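Local coordinates for Alp7A (Bacillus subtilis, PDB 5EC0), which binds ADP and, as an actin-like protein of the bacterial cytoskeleton, probably polymerises into filaments that segregate plasmid DNA, at residues N2-N7 / A375-K380; Y15-D20 / L102-Y107; A176-S181 / Y367-L372; W186-N191 / A225-P230; T276-R281 / I294-L299. All blocks are in the same frame, centred on the assembly; numbering follows the deposited sequence.

Contact 1: residues N2-N7 / A375-K380; sequences NISRMN and AEQVKK
Gln377 OE1 accepts a hydrogen bond from Arg5 NH1 at 3.0 Å, the one polar bond between strand segment 2-7 and helix segment 375-380. The bond is somewhat bent, 139° at the hydrogen, and the donor stands 29° off the carbonyl plane, although the guanidinium and amide planes are themselves only 21° apart. OE1 comes to the guanidinium edge near its plane, and the same Gln377 OE1 lies 3.1 Å from Arg5 CD, so the amide meets both the last methylene and the NH1 corner. A bend in the arginine chain at chi3 turns its end across the glutamine, which reaches out fully extended beyond CG. The other amide atom, Gln377 NE2, faces Ser4 CB at 4.0 Å. Arg5 NH2 has its own mate in Glu370, about two turns earlier on the same helix. An alanine in place of Arg5 would probably leave Gln377 OE1 without this donor and cost Glu370 one of its two arginine partners, the other being Arg374. The backbone turns a corner at Ser4, where Asp20 takes hydrogen bonds from the N-H groups of both Ser4 and Arg5. At the protein surface, the contact ties the N-terminal strand to the C-terminal helix of the actin-like fold.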
# COMPACT_ATOMS: atom_id res chain seq x y z
N ASN A 2 -22.70 7.03 7.00
CA ASN A 2 -21.69 7.21 8.02
C ASN A 2 -20.64 6.10 8.06
O ASN A 2 -20.96 4.92 8.16
CB ASN A 2 -22.34 7.32 9.40
CG ASN A 2 -21.32 7.37 10.50
OD1 ASN A 2 -20.66 8.40 10.70
ND2 ASN A 2 -21.13 6.26 11.20
N ILE A 3 -19.37 6.51 7.99
CA ILE A 3 -18.22 5.61 8.05
C ILE A 3 -17.43 5.80 9.34
O ILE A 3 -17.05 6.92 9.67
CB ILE A 3 -17.27 5.85 6.87
CG1 ILE A 3 -17.92 5.46 5.55
CG2 ILE A 3 -15.95 5.08 7.05
CD1 ILE A 3 -17.05 5.79 4.38
N SER A 4 -17.16 4.72 10.07
CA SER A 4 -16.49 4.83 11.36
C SER A 4 -14.98 4.95 11.22
O SER A 4 -14.35 5.80 11.86
CB SER A 4 -16.83 3.63 12.25
OG SER A 4 -18.21 3.58 12.50
N ARG A 5 -14.39 4.08 10.40
CA ARG A 5 -12.94 4.02 10.24
C ARG A 5 -12.57 3.93 8.76
O ARG A 5 -13.08 3.07 8.03
CB ARG A 5 -12.35 2.81 10.98
CG ARG A 5 -12.72 2.71 12.47
CD ARG A 5 -12.15 1.43 13.13
NE ARG A 5 -12.25 0.27 12.24
CZ ARG A 5 -13.36 -0.45 12.06
NH1 ARG A 5 -14.46 -0.13 12.71
NH2 ARG A 5 -13.37 -1.47 11.22
N MET A 6 -11.70 4.81 8.31
CA MET A 6 -11.16 4.67 6.97
C MET A 6 -9.64 4.80 6.97
O MET A 6 -9.10 5.84 7.35
CB MET A 6 -11.78 5.68 6.02
CG MET A 6 -11.16 5.62 4.63
SD MET A 6 -12.13 6.57 3.48
CE MET A 6 -11.25 6.26 1.94
N ASN A 7 -8.99 3.74 6.53
CA ASN A 7 -7.55 3.61 6.53
C ASN A 7 -7.01 3.47 5.12
O ASN A 7 -7.47 2.63 4.36
CB ASN A 7 -7.14 2.41 7.38
CG ASN A 7 -7.53 2.59 8.84
OD1 ASN A 7 -7.19 3.60 9.48
ND2 ASN A 7 -8.25 1.62 9.38
N ALA A 375 -8.08 0.77 18.12
CA ALA A 375 -7.70 1.18 19.46
C ALA A 375 -8.22 2.58 19.69
O ALA A 375 -8.74 2.91 20.76
CB ALA A 375 -6.19 1.10 19.65
N GLU A 376 -8.13 3.40 18.65
CA GLU A 376 -8.65 4.75 18.73
C GLU A 376 -10.16 4.75 18.95
O GLU A 376 -10.67 5.50 19.78
CB GLU A 376 -8.30 5.54 17.46
CG GLU A 376 -8.73 6.99 17.54
CD GLU A 376 -7.87 7.80 18.51
OE1 GLU A 376 -6.69 7.41 18.72
OE2 GLU A 376 -8.36 8.81 19.04
N GLN A 377 -10.86 3.88 18.23
CA GLN A 377 -12.31 3.76 18.34
C GLN A 377 -12.73 3.30 19.74
O GLN A 377 -13.75 3.75 20.26
CB GLN A 377 -12.85 2.78 17.28
CG GLN A 377 -14.33 3.01 16.90
CD GLN A 377 -14.94 1.91 16.01
OE1 GLN A 377 -14.23 1.06 15.46
NE2 GLN A 377 -16.26 1.94 15.87
N VAL A 378 -11.96 2.40 20.34
CA VAL A 378 -12.22 1.95 21.71
C VAL A 378 -12.01 3.10 22.70
O VAL A 378 -12.79 3.30 23.63
CB VAL A 378 -11.30 0.77 22.10
CG1 VAL A 378 -11.39 0.48 23.61
CG2 VAL A 378 -11.66 -0.46 21.29
N LYS A 379 -10.94 3.85 22.47
CA LYS A 379 -10.58 4.99 23.29
C LYS A 379 -11.67 6.06 23.27
O LYS A 379 -11.95 6.72 24.27
CB LYS A 379 -9.26 5.57 22.80
CG LYS A 379 -8.47 6.34 23.83
CD LYS A 379 -7.33 7.08 23.16
CE LYS A 379 -7.05 8.42 23.84
NZ LYS A 379 -6.20 9.29 22.99
N LYS A 380 -12.28 6.22 22.10
CA LYS A 380 -13.33 7.21 21.93
C LYS A 380 -14.56 6.83 22.75
O LYS A 380 -15.08 7.64 23.51
CB LYS A 380 -13.70 7.37 20.45
CG LYS A 380 -14.49 8.64 20.14
CD LYS A 380 -15.04 8.61 18.72
CE LYS A 380 -15.90 9.84 18.42
NZ LYS A 380 -16.55 9.75 17.08

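Contact 2: residues Y15-D20 / L102-Y107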
# COMPACT_ATOMS: atom_id res chain seq x y z
N TYR A 15 -3.26 1.98 -4.68
CA TYR A 15 -4.02 2.59 -3.62
C TYR A 15 -4.80 1.47 -2.93
O TYR A 15 -5.48 0.70 -3.60
CB TYR A 15 -4.98 3.65 -4.19
CG TYR A 15 -6.05 4.14 -3.24
CD1 TYR A 15 -7.23 3.42 -3.06
CD2 TYR A 15 -5.89 5.32 -2.54
CE1 TYR A 15 -8.21 3.86 -2.18
CE2 TYR A 15 -6.88 5.78 -1.68
CZ TYR A 15 -8.03 5.04 -1.49
OH TYR A 15 -9.00 5.48 -0.64
N MET A 16 -4.71 1.36 -1.60
CA MET A 16 -5.45 0.32 -0.88
C MET A 16 -6.10 0.95 0.32
O MET A 16 -5.52 1.85 0.94
CB MET A 16 -4.52 -0.83 -0.45
CG MET A 16 -3.49 -1.25 -1.51
SD MET A 16 -2.46 -2.60 -0.92
CE MET A 16 -1.77 -1.83 0.53
N ASN A 17 -7.29 0.49 0.67
CA ASN A 17 -7.90 1.15 1.79
C ASN A 17 -8.81 0.15 2.52
O ASN A 17 -9.37 -0.77 1.91
CB ASN A 17 -8.67 2.40 1.30
CG ASN A 17 -9.90 2.04 0.49
OD1 ASN A 17 -10.88 1.53 1.05
ND2 ASN A 17 -9.73 1.96 -0.79
N LEU A 18 -9.01 0.34 3.81
CA LEU A 18 -10.05 -0.40 4.50
C LEU A 18 -11.12 0.57 4.98
O LEU A 18 -10.82 1.55 5.68
CB LEU A 18 -9.48 -1.19 5.68
CG LEU A 18 -8.53 -2.37 5.48
CD1 LEU A 18 -7.75 -2.64 6.77
CD2 LEU A 18 -9.36 -3.58 5.10
N ILE A 19 -12.36 0.31 4.61
CA ILE A 19 -13.46 1.16 5.02
C ILE A 19 -14.42 0.33 5.83
O ILE A 19 -15.05 -0.57 5.30
CB ILE A 19 -14.18 1.77 3.81
CG1 ILE A 19 -13.18 2.53 2.93
CG2 ILE A 19 -15.28 2.69 4.27
CD1 ILE A 19 -13.74 2.98 1.60
N ASP A 20 -14.53 0.67 7.11
CA ASP A 20 -15.21 -0.13 8.13
C ASP A 20 -14.92 -1.62 7.95
O ASP A 20 -15.83 -2.44 7.96
CB ASP A 20 -16.73 0.12 8.10
CG ASP A 20 -17.10 1.49 8.66
OD1 ASP A 20 -16.32 2.04 9.46
OD2 ASP A 20 -18.18 2.02 8.28
N LEU A 102 -11.03 10.69 -2.94
CA LEU A 102 -12.39 11.15 -3.21
C LEU A 102 -13.17 10.16 -4.07
O LEU A 102 -14.33 9.84 -3.79
CB LEU A 102 -12.37 12.51 -3.90
CG LEU A 102 -11.88 13.73 -3.13
CD1 LEU A 102 -11.88 14.97 -4.04
CD2 LEU A 102 -12.75 13.97 -1.89
N ALA A 103 -12.51 9.69 -5.13
CA ALA A 103 -13.07 8.69 -6.03
C ALA A 103 -13.31 7.36 -5.31
O ALA A 103 -14.35 6.72 -5.49
CB ALA A 103 -12.16 8.50 -7.24
N ALA A 104 -12.34 6.95 -4.49
CA ALA A 104 -12.49 5.75 -3.68
C ALA A 104 -13.72 5.83 -2.78
O ALA A 104 -14.54 4.92 -2.75
CB ALA A 104 -11.22 5.49 -2.83
N THR A 105 -13.83 6.94 -2.04
CA THR A 105 -14.95 7.13 -1.13
C THR A 105 -16.30 7.13 -1.90
O THR A 105 -17.28 6.57 -1.44
CB THR A 105 -14.81 8.45 -0.35
OG1 THR A 105 -13.54 8.49 0.33
CG2 THR A 105 -15.94 8.60 0.66
N ALA A 106 -16.32 7.77 -3.07
CA ALA A 106 -17.54 7.83 -3.88
C ALA A 106 -17.91 6.44 -4.39
O ALA A 106 -19.09 6.08 -4.47
CB ALA A 106 -17.37 8.80 -5.03
N TYR A 107 -16.88 5.67 -4.72
CA TYR A 107 -17.09 4.29 -5.15
C TYR A 107 -17.72 3.45 -4.04
O TYR A 107 -18.68 2.70 -4.27
CB TYR A 107 -15.78 3.65 -5.58
CG TYR A 107 -15.92 2.16 -5.74
CD1 TYR A 107 -16.74 1.63 -6.73
CD2 TYR A 107 -15.25 1.29 -4.89
CE1 TYR A 107 -16.88 0.26 -6.88
CE2 TYR A 107 -15.39 -0.08 -5.03
CZ TYR A 107 -16.21 -0.58 -6.03
OH TYR A 107 -16.35 -1.94 -6.17
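Tyr15 lays the hydroxyl end of its ring against Ala104 CB, and the methyl meets the ring obliquely. Tyr15 OH makes the closest approach, 3.1 Å from Ala104 CB. Tyr15 CE1 is 3.5 Å from Ala104 CB, so the alanine sits beside the CE1-CZ-OH corner of the phenol. With CG anti to the backbone N (chi1 167°), the ring is carried out from strand 14-19 toward the helix. Ala104 in turn points its methyl toward the strand; being so short, it lets the large aromatic group come close to the helix. Tyr15 OH is buried here and finds no polar partner in the model, which makes this an apolar meeting in spite of the hydroxyl. Ile19 also points to the helix and is partly covered by it. Tyr15 additionally packs on Met6 and Val8 of strand 2-10, while Tyr107 meets Phe24 of strand 22-33 edge-to-face. The side chain of Tyr15 is about 9 Å from the bound ADP. This is helix-on-sheet packing in the actin-like fold: helix 95-112 lies over one face of the sheet at strand 14-19, which is flanked by strands 2-10 and 22-33, with Leu18 on the other face packing against helix 364-386.

Contact 3: residues A176-S181 / Y367-L372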
# COMPACT_ATOMS: atom_id res chain seq x y z
N ALA A 176 -5.62 11.38 10.97
CA ALA A 176 -4.25 11.22 11.46
C ALA A 176 -3.36 10.58 10.39
O ALA A 176 -3.83 9.87 9.49
CB ALA A 176 -4.23 10.40 12.76
N CYS A 177 -2.06 10.84 10.49
CA CYS A 177 -1.10 10.31 9.53
C CYS A 177 0.05 9.63 10.28
O CYS A 177 0.71 10.27 11.10
CB CYS A 177 -0.57 11.41 8.63
SG CYS A 177 0.58 10.80 7.41
N ARG A 178 0.27 8.34 10.01
CA ARG A 178 1.31 7.56 10.67
C ARG A 178 2.55 7.45 9.78
O ARG A 178 2.63 8.10 8.75
CB ARG A 178 0.79 6.16 11.02
CG ARG A 178 -0.53 6.15 11.76
CD ARG A 178 -0.52 6.99 13.06
NE ARG A 178 -1.85 6.92 13.66
CZ ARG A 178 -2.14 7.16 14.93
NH1 ARG A 178 -1.19 7.52 15.77
NH2 ARG A 178 -3.39 7.04 15.34
N ILE A 179 3.51 6.63 10.18
CA ILE A 179 4.73 6.42 9.40
C ILE A 179 4.69 5.05 8.75
O ILE A 179 4.65 4.03 9.47
CB ILE A 179 6.02 6.52 10.28
CG1 ILE A 179 6.05 7.85 11.03
CG2 ILE A 179 7.28 6.38 9.41
CD1 ILE A 179 7.01 7.84 12.23
N GLU A 180 4.70 5.03 7.42
CA GLU A 180 4.82 3.77 6.67
C GLU A 180 5.98 2.91 7.18
O GLU A 180 7.00 3.43 7.65
CB GLU A 180 5.03 4.03 5.17
CG GLU A 180 3.77 4.04 4.35
CD GLU A 180 4.02 4.26 2.87
OE1 GLU A 180 4.86 3.56 2.28
OE2 GLU A 180 3.38 5.16 2.30
N SER A 181 5.80 1.59 7.08
CA SER A 181 6.79 0.57 7.47
C SER A 181 6.89 0.43 8.99
O SER A 181 6.81 -0.69 9.52
CB SER A 181 8.17 0.90 6.88
OG SER A 181 8.05 1.29 5.52
N TYR A 367 -2.89 -2.91 7.62
CA TYR A 367 -3.37 -3.66 8.76
C TYR A 367 -2.93 -3.01 10.07
O TYR A 367 -3.66 -3.04 11.06
CB TYR A 367 -2.89 -5.11 8.69
CG TYR A 367 -3.75 -5.98 7.81
CD1 TYR A 367 -4.77 -5.43 7.04
CD2 TYR A 367 -3.57 -7.37 7.77
CE1 TYR A 367 -5.58 -6.22 6.24
CE2 TYR A 367 -4.39 -8.17 6.99
CZ TYR A 367 -5.38 -7.59 6.22
OH TYR A 367 -6.19 -8.38 5.44
N GLY A 368 -1.74 -2.43 10.04
CA GLY A 368 -1.22 -1.68 11.17
C GLY A 368 -2.08 -0.46 11.41
O GLY A 368 -2.40 -0.14 12.55
N LEU A 369 -2.47 0.23 10.34
CA LEU A 369 -3.42 1.32 10.48
C LEU A 369 -4.73 0.80 11.06
O LEU A 369 -5.32 1.43 11.93
CB LEU A 369 -3.69 2.01 9.14
CG LEU A 369 -2.58 2.86 8.52
CD1 LEU A 369 -3.08 3.63 7.29
CD2 LEU A 369 -1.94 3.82 9.56
N GLU A 370 -5.20 -0.33 10.55
CA GLU A 370 -6.49 -0.85 11.00
C GLU A 370 -6.48 -1.09 12.54
O GLU A 370 -7.40 -0.67 13.25
CB GLU A 370 -6.84 -2.14 10.24
CG GLU A 370 -8.17 -2.77 10.65
CD GLU A 370 -9.40 -1.93 10.29
OE1 GLU A 370 -9.29 -1.04 9.41
OE2 GLU A 370 -10.47 -2.15 10.89
N VAL A 371 -5.42 -1.72 13.03
CA VAL A 371 -5.24 -1.94 14.46
C VAL A 371 -5.27 -0.62 15.23
O VAL A 371 -5.93 -0.51 16.27
CB VAL A 371 -3.89 -2.66 14.76
CG1 VAL A 371 -3.46 -2.49 16.25
CG2 VAL A 371 -3.94 -4.13 14.37
N LEU A 372 -4.56 0.39 14.73
CA LEU A 372 -4.56 1.68 15.42
C LEU A 372 -5.95 2.31 15.41
O LEU A 372 -6.34 2.96 16.37
CB LEU A 372 -3.53 2.62 14.81
CG LEU A 372 -2.09 2.24 15.19
CD1 LEU A 372 -1.08 3.25 14.65
CD2 LEU A 372 -1.94 2.07 16.73
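Arg178 overlaps two leucines of helix 364-386 with its aliphatic stem and with one face of its guanidinium. This is helix-on-strand packing in the actin-like fold, where the C-terminal helix meets the end of strand 166-179. Nearest the backbone, Arg178 CG lies 3.5 Å from Leu369 CD2, and the same Leu369 CD2 is 3.9 Å from Arg178 CB. A turn of the helix further on, Leu372 points toward the strand and sets CD1 over the guanidinium, 3.9 Å above its plane but offset toward the rim. The arginine chain bends at chi2 (-55°), and this turns it along the helix so that the start of the stem meets Leu369 and the rest of the chain, head included, passes Leu372. Leu369 leaves the helix at an angle and reaches the strand only with its branched end.

The polar end is held from strand 119-129: Arg178 NE donates to Gln126 OE1, and NH2 makes a weak hydrogen bond to Tyr124 OH. An alanine at Arg178 would probably open a gap beside both leucines and leave Gln126 OE1 without this donor. Beyond the two segments, Leu372 also packs on Trp186 and Val183, and the side of the helix bearing Val371 faces helix 185-189. Of the guanidinium atoms, Arg178 NE comes closest to Leu372 CD1, at 3.9 Å, with Arg178 CZ 4.1 Å from Leu372 CD1.

Contact 4: residues W186-N191 / A225-P230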
# COMPACT_ATOMS: atom_id res chain seq x y z
N TRP A 186 2.25 -2.71 14.32
CA TRP A 186 1.03 -2.93 15.08
C TRP A 186 0.25 -4.14 14.56
O TRP A 186 -0.48 -4.77 15.32
CB TRP A 186 0.16 -1.67 15.11
CG TRP A 186 0.78 -0.67 16.02
CD1 TRP A 186 1.47 0.46 15.66
CD2 TRP A 186 0.85 -0.73 17.46
NE1 TRP A 186 1.93 1.11 16.78
CE2 TRP A 186 1.56 0.40 17.89
CE3 TRP A 186 0.35 -1.64 18.41
CZ2 TRP A 186 1.79 0.67 19.26
CZ3 TRP A 186 0.58 -1.38 19.77
CH2 TRP A 186 1.29 -0.23 20.18
N ALA A 187 0.43 -4.48 13.28
CA ALA A 187 -0.25 -5.65 12.72
C ALA A 187 0.42 -6.94 13.19
O ALA A 187 -0.18 -8.00 13.16
CB ALA A 187 -0.28 -5.58 11.18
N ILE A 188 1.67 -6.84 13.64
CA ILE A 188 2.38 -7.96 14.26
C ILE A 188 2.09 -8.05 15.78
O ILE A 188 1.97 -9.14 16.36
CB ILE A 188 3.91 -7.84 14.04
CG1 ILE A 188 4.25 -7.67 12.55
CG2 ILE A 188 4.66 -9.01 14.71
CD1 ILE A 188 3.78 -8.84 11.65
N LYS A 189 1.98 -6.89 16.43
CA LYS A 189 1.84 -6.84 17.88
C LYS A 189 0.44 -7.27 18.33
O LYS A 189 0.29 -8.01 19.30
CB LYS A 189 2.13 -5.43 18.40
CG LYS A 189 3.55 -4.92 18.08
CD LYS A 189 3.71 -3.43 18.43
CE LYS A 189 3.66 -3.17 19.93
NZ LYS A 189 4.82 -3.80 20.66
N LYS A 190 -0.56 -6.79 17.61
CA LYS A 190 -1.97 -6.98 17.96
C LYS A 190 -2.80 -7.53 16.80
O LYS A 190 -2.46 -7.31 15.63
CB LYS A 190 -2.58 -5.64 18.40
CG LYS A 190 -1.84 -4.94 19.53
CD LYS A 190 -2.23 -5.50 20.86
CE LYS A 190 -2.34 -4.41 21.92
NZ LYS A 190 -2.94 -4.98 23.16
N ASN A 191 -3.90 -8.21 17.11
CA ASN A 191 -4.92 -8.49 16.11
C ASN A 191 -5.99 -7.38 16.13
O ASN A 191 -5.90 -6.44 16.92
CB ASN A 191 -5.55 -9.88 16.33
CG ASN A 191 -6.25 -10.00 17.68
OD1 ASN A 191 -6.55 -9.02 18.34
ND2 ASN A 191 -6.52 -11.23 18.08
N ALA A 225 13.91 -4.50 20.98
CA ALA A 225 13.29 -5.72 21.50
C ALA A 225 11.85 -5.55 21.97
O ALA A 225 11.54 -4.66 22.74
CB ALA A 225 14.16 -6.27 22.65
N GLY A 226 10.96 -6.43 21.51
CA GLY A 226 9.55 -6.31 21.84
C GLY A 226 8.76 -5.42 20.89
O GLY A 226 7.68 -4.95 21.22
N LEU A 227 9.31 -5.18 19.70
CA LEU A 227 8.64 -4.38 18.67
C LEU A 227 8.23 -3.00 19.20
O LEU A 227 7.12 -2.52 18.94
CB LEU A 227 7.42 -5.14 18.11
CG LEU A 227 7.73 -6.55 17.60
CD1 LEU A 227 6.46 -7.28 17.18
CD2 LEU A 227 8.75 -6.54 16.46
N LYS A 228 9.15 -2.38 19.92
CA LYS A 228 8.94 -1.08 20.56
C LYS A 228 9.22 0.02 19.55
O LYS A 228 9.78 -0.25 18.49
CB LYS A 228 9.84 -0.96 21.80
CG LYS A 228 9.41 -1.89 22.94
CD LYS A 228 10.41 -1.93 24.08
CE LYS A 228 9.94 -2.88 25.17
NZ LYS A 228 8.52 -2.59 25.56
N PRO A 229 8.82 1.27 19.86
CA PRO A 229 9.05 2.32 18.86
C PRO A 229 10.55 2.53 18.58
O PRO A 229 11.37 2.28 19.46
CB PRO A 229 8.44 3.58 19.51
CG PRO A 229 7.52 3.08 20.55
CD PRO A 229 8.11 1.79 21.04
N PRO A 230 10.88 2.97 17.36
CA PRO A 230 12.27 3.28 17.01
C PRO A 230 12.85 4.29 17.98
O PRO A 230 12.10 5.14 18.45
CB PRO A 230 12.15 3.87 15.60
CG PRO A 230 10.85 3.32 15.07
CD PRO A 230 9.95 3.20 16.25
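The short helix 185-189 runs out at Lys189, with Lys189 CA 7.3 Å from Leu227 CA in the irregular loop 225-230, and Lys190 is the first residue to leave helical angles. The pairing joins a helix end to the loop between strands 218-223 and 236-239 of the five-stranded sheet, in the C-terminal-domain region of this actin-like fold. Gly226 takes positive phi (88°), where any CB would collide with the carbonyl oxygen of Ala225, so the position calls for glycine. Leu227 points at the helix and is shared between two residues: Leu227 CD1 lies 3.5 Å from Ile188 CG2, crossing that side chain at about a right angle, and 3.9 Å from Lys189 CG. Lys189 runs antiparallel alongside Leu227, and bends at chi3 and chi4 curl its ammonium onto the loop's backbone, while its CD also rests over one face of Trp186. Leu227 continues inward onto Val208 and Phe210 of strand 207-213. Its carbonyl oxygen accepts from two side chains, Lys189 and, outside the two segments, Arg185 through NH1. The hydrogen bond from Lys189 NZ to Leu227 O measures 3.1 Å and comes from above the carbonyl plane, 64° out of it.

Contact 5: residues T276-R281 / I294-L299; sequences TKMERR and IIKKSL
Met278 is the first residue of segment 276-281 to touch helix 292-313. The chain here leads into a beta-hairpin, strands 279-281 and 288-290, followed directly by that helix, within the Alp7A C-terminal domain. Met278 makes the contact: it is buried, points at the helix, and carries the largest share of the area between the two segments. A bend at chi3 (59°) folds its terminal methyl onto Ile295. Met278 CE lies 3.8 Å from Ile295 CG2 and 3.9 Å from Ile295 CD1, so the methyl meets both ends of the branched side chain, while the sulfur, Met278 SD, approaches Ile295 CG2 to 3.9 Å. The two chains cross at a slant.

Phe268 of helix 262-272 packs on both Met278 and Ile295, making the contact a three-way apolar junction. The same helix carries the ADP-binding residues Glu266 and Tyr270, so the junction backs onto an element of the nucleotide site, with the side chain of Met278 about 8 Å from that of Tyr270. The backbone N of Met278 is bonded to Thr292 OG1, close to the start of the helix that supplies Ile295. From Glu279 onward the chain moves off as a hairpin strand: Arg280 donates to the backbone oxygen of His258 and packs on Phe268 as well. On the helix, Lys296 runs its stem past the methionine before its ammonium reaches a salt bridge with Glu336. The stem's nearest approach is Lys296 CE to Met278 SD, 4.5 Å.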
# COMPACT_ATOMS: atom_id res chain seq x y z
N THR A 276 4.67 -24.26 -8.88
CA THR A 276 5.86 -24.95 -9.37
C THR A 276 6.24 -24.54 -10.79
O THR A 276 7.42 -24.47 -11.13
CB THR A 276 5.65 -26.47 -9.35
OG1 THR A 276 4.34 -26.78 -9.84
CG2 THR A 276 5.79 -27.00 -7.93
N LYS A 277 5.23 -24.28 -11.61
CA LYS A 277 5.47 -23.89 -12.99
C LYS A 277 4.94 -22.48 -13.23
O LYS A 277 3.78 -22.19 -12.94
CB LYS A 277 4.81 -24.89 -13.95
CG LYS A 277 5.66 -25.29 -15.15
CD LYS A 277 5.00 -26.39 -15.98
CE LYS A 277 6.01 -27.12 -16.84
NZ LYS A 277 5.42 -28.23 -17.65
N MET A 278 5.79 -21.60 -13.74
CA MET A 278 5.36 -20.26 -14.10
C MET A 278 5.15 -20.22 -15.62
O MET A 278 6.10 -20.04 -16.40
CB MET A 278 6.37 -19.21 -13.63
CG MET A 278 6.67 -19.32 -12.15
SD MET A 278 7.69 -17.99 -11.46
CE MET A 278 6.68 -16.56 -11.84
N GLU A 279 3.90 -20.40 -16.03
CA GLU A 279 3.57 -20.60 -17.44
C GLU A 279 2.85 -19.41 -18.05
O GLU A 279 1.85 -18.92 -17.52
CB GLU A 279 2.73 -21.86 -17.61
CG GLU A 279 3.53 -23.15 -17.46
CD GLU A 279 2.97 -24.28 -18.32
OE1 GLU A 279 1.97 -24.90 -17.90
OE2 GLU A 279 3.54 -24.56 -19.39
N ARG A 280 3.38 -18.95 -19.19
CA ARG A 280 2.81 -17.86 -19.96
C ARG A 280 1.90 -18.42 -21.05
O ARG A 280 2.29 -19.36 -21.78
CB ARG A 280 3.93 -16.99 -20.55
CG ARG A 280 3.49 -15.81 -21.40
CD ARG A 280 2.68 -14.81 -20.59
NE ARG A 280 2.78 -13.45 -21.12
CZ ARG A 280 2.09 -12.42 -20.65
NH1 ARG A 280 1.24 -12.58 -19.64
NH2 ARG A 280 2.25 -11.21 -21.19
N ARG A 281 0.70 -17.85 -21.15
CA ARG A 281 -0.42 -18.38 -21.95
C ARG A 281 -0.89 -17.45 -23.07
O ARG A 281 -1.74 -16.60 -22.82
CB ARG A 281 -1.65 -18.69 -21.04
CG ARG A 281 -1.40 -19.17 -19.58
CD ARG A 281 -0.63 -20.42 -19.63
NE ARG A 281 -0.96 -21.15 -20.83
CZ ARG A 281 -0.23 -22.12 -21.33
NH1 ARG A 281 0.92 -22.39 -20.74
NH2 ARG A 281 -0.60 -22.76 -22.44
N ILE A 294 13.90 -18.82 -15.63
CA ILE A 294 14.39 -17.48 -15.91
C ILE A 294 13.99 -16.54 -14.79
O ILE A 294 14.77 -15.68 -14.35
CB ILE A 294 13.85 -16.96 -17.26
CG1 ILE A 294 14.50 -17.73 -18.41
CG2 ILE A 294 14.08 -15.45 -17.40
CD1 ILE A 294 14.13 -17.22 -19.77
N ILE A 295 12.78 -16.73 -14.30
CA ILE A 295 12.23 -15.81 -13.33
C ILE A 295 12.77 -16.06 -11.91
O ILE A 295 13.24 -15.12 -11.27
CB ILE A 295 10.71 -15.89 -13.36
CG1 ILE A 295 10.22 -15.38 -14.72
CG2 ILE A 295 10.13 -15.09 -12.23
CD1 ILE A 295 8.73 -15.35 -14.89
N LYS A 296 12.74 -17.30 -11.43
CA LYS A 296 13.24 -17.57 -10.07
C LYS A 296 14.71 -17.19 -9.95
O LYS A 296 15.15 -16.73 -8.91
CB LYS A 296 13.03 -19.04 -9.67
CG LYS A 296 11.58 -19.46 -9.69
CD LYS A 296 11.26 -20.58 -8.72
CE LYS A 296 9.76 -20.86 -8.71
NZ LYS A 296 9.29 -21.68 -7.56
N LYS A 297 15.45 -17.37 -11.04
CA LYS A 297 16.86 -17.00 -11.07
C LYS A 297 17.02 -15.49 -10.92
O LYS A 297 17.82 -15.03 -10.10
CB LYS A 297 17.52 -17.49 -12.36
CG LYS A 297 18.99 -17.16 -12.49
CD LYS A 297 19.59 -17.86 -13.69
CE LYS A 297 20.95 -17.30 -14.06
NZ LYS A 297 21.54 -18.02 -15.23
N SER A 298 16.25 -14.73 -11.69
CA SER A 298 16.29 -13.27 -11.58
C SER A 298 15.85 -12.77 -10.20
O SER A 298 16.41 -11.81 -9.66
CB SER A 298 15.42 -12.63 -12.65
OG SER A 298 15.58 -11.23 -12.64
N LEU A 299 14.83 -13.41 -9.63
CA LEU A 299 14.34 -13.02 -8.32
C LEU A 299 15.37 -13.33 -7.24
O LEU A 299 15.47 -12.61 -6.25
CB LEU A 299 13.02 -13.71 -8.01
CG LEU A 299 11.82 -13.23 -8.83
CD1 LEU A 299 10.51 -13.83 -8.28
CD2 LEU A 299 11.75 -11.70 -8.86

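Contacts 1, 2 and 3 meet around a single sheet. Strands 2-10 and 14-19 are neighbours in it, and Asn7 O pairs with Leu18 N at 2.8 Å between contacts 1 and 2. Helix 364-386 serves both contacts 1 and 3, whose centres lie 13 Å apart; Glu370 joins them by receiving Asn7 ND2 on OE1. Contact 4 adjoins contact 3, where Ala187 CB packs on Tyr367 CB at 3.6 Å. Contact 5 stands apart, 43 Å from contact 1 between centres. The bound ADP lies between contact 5 and the sheet of contacts 1 to 3, as in other actin-like folds: the side chain of Tyr15 is about 9 Å from it, that of Met278 about 10 Å.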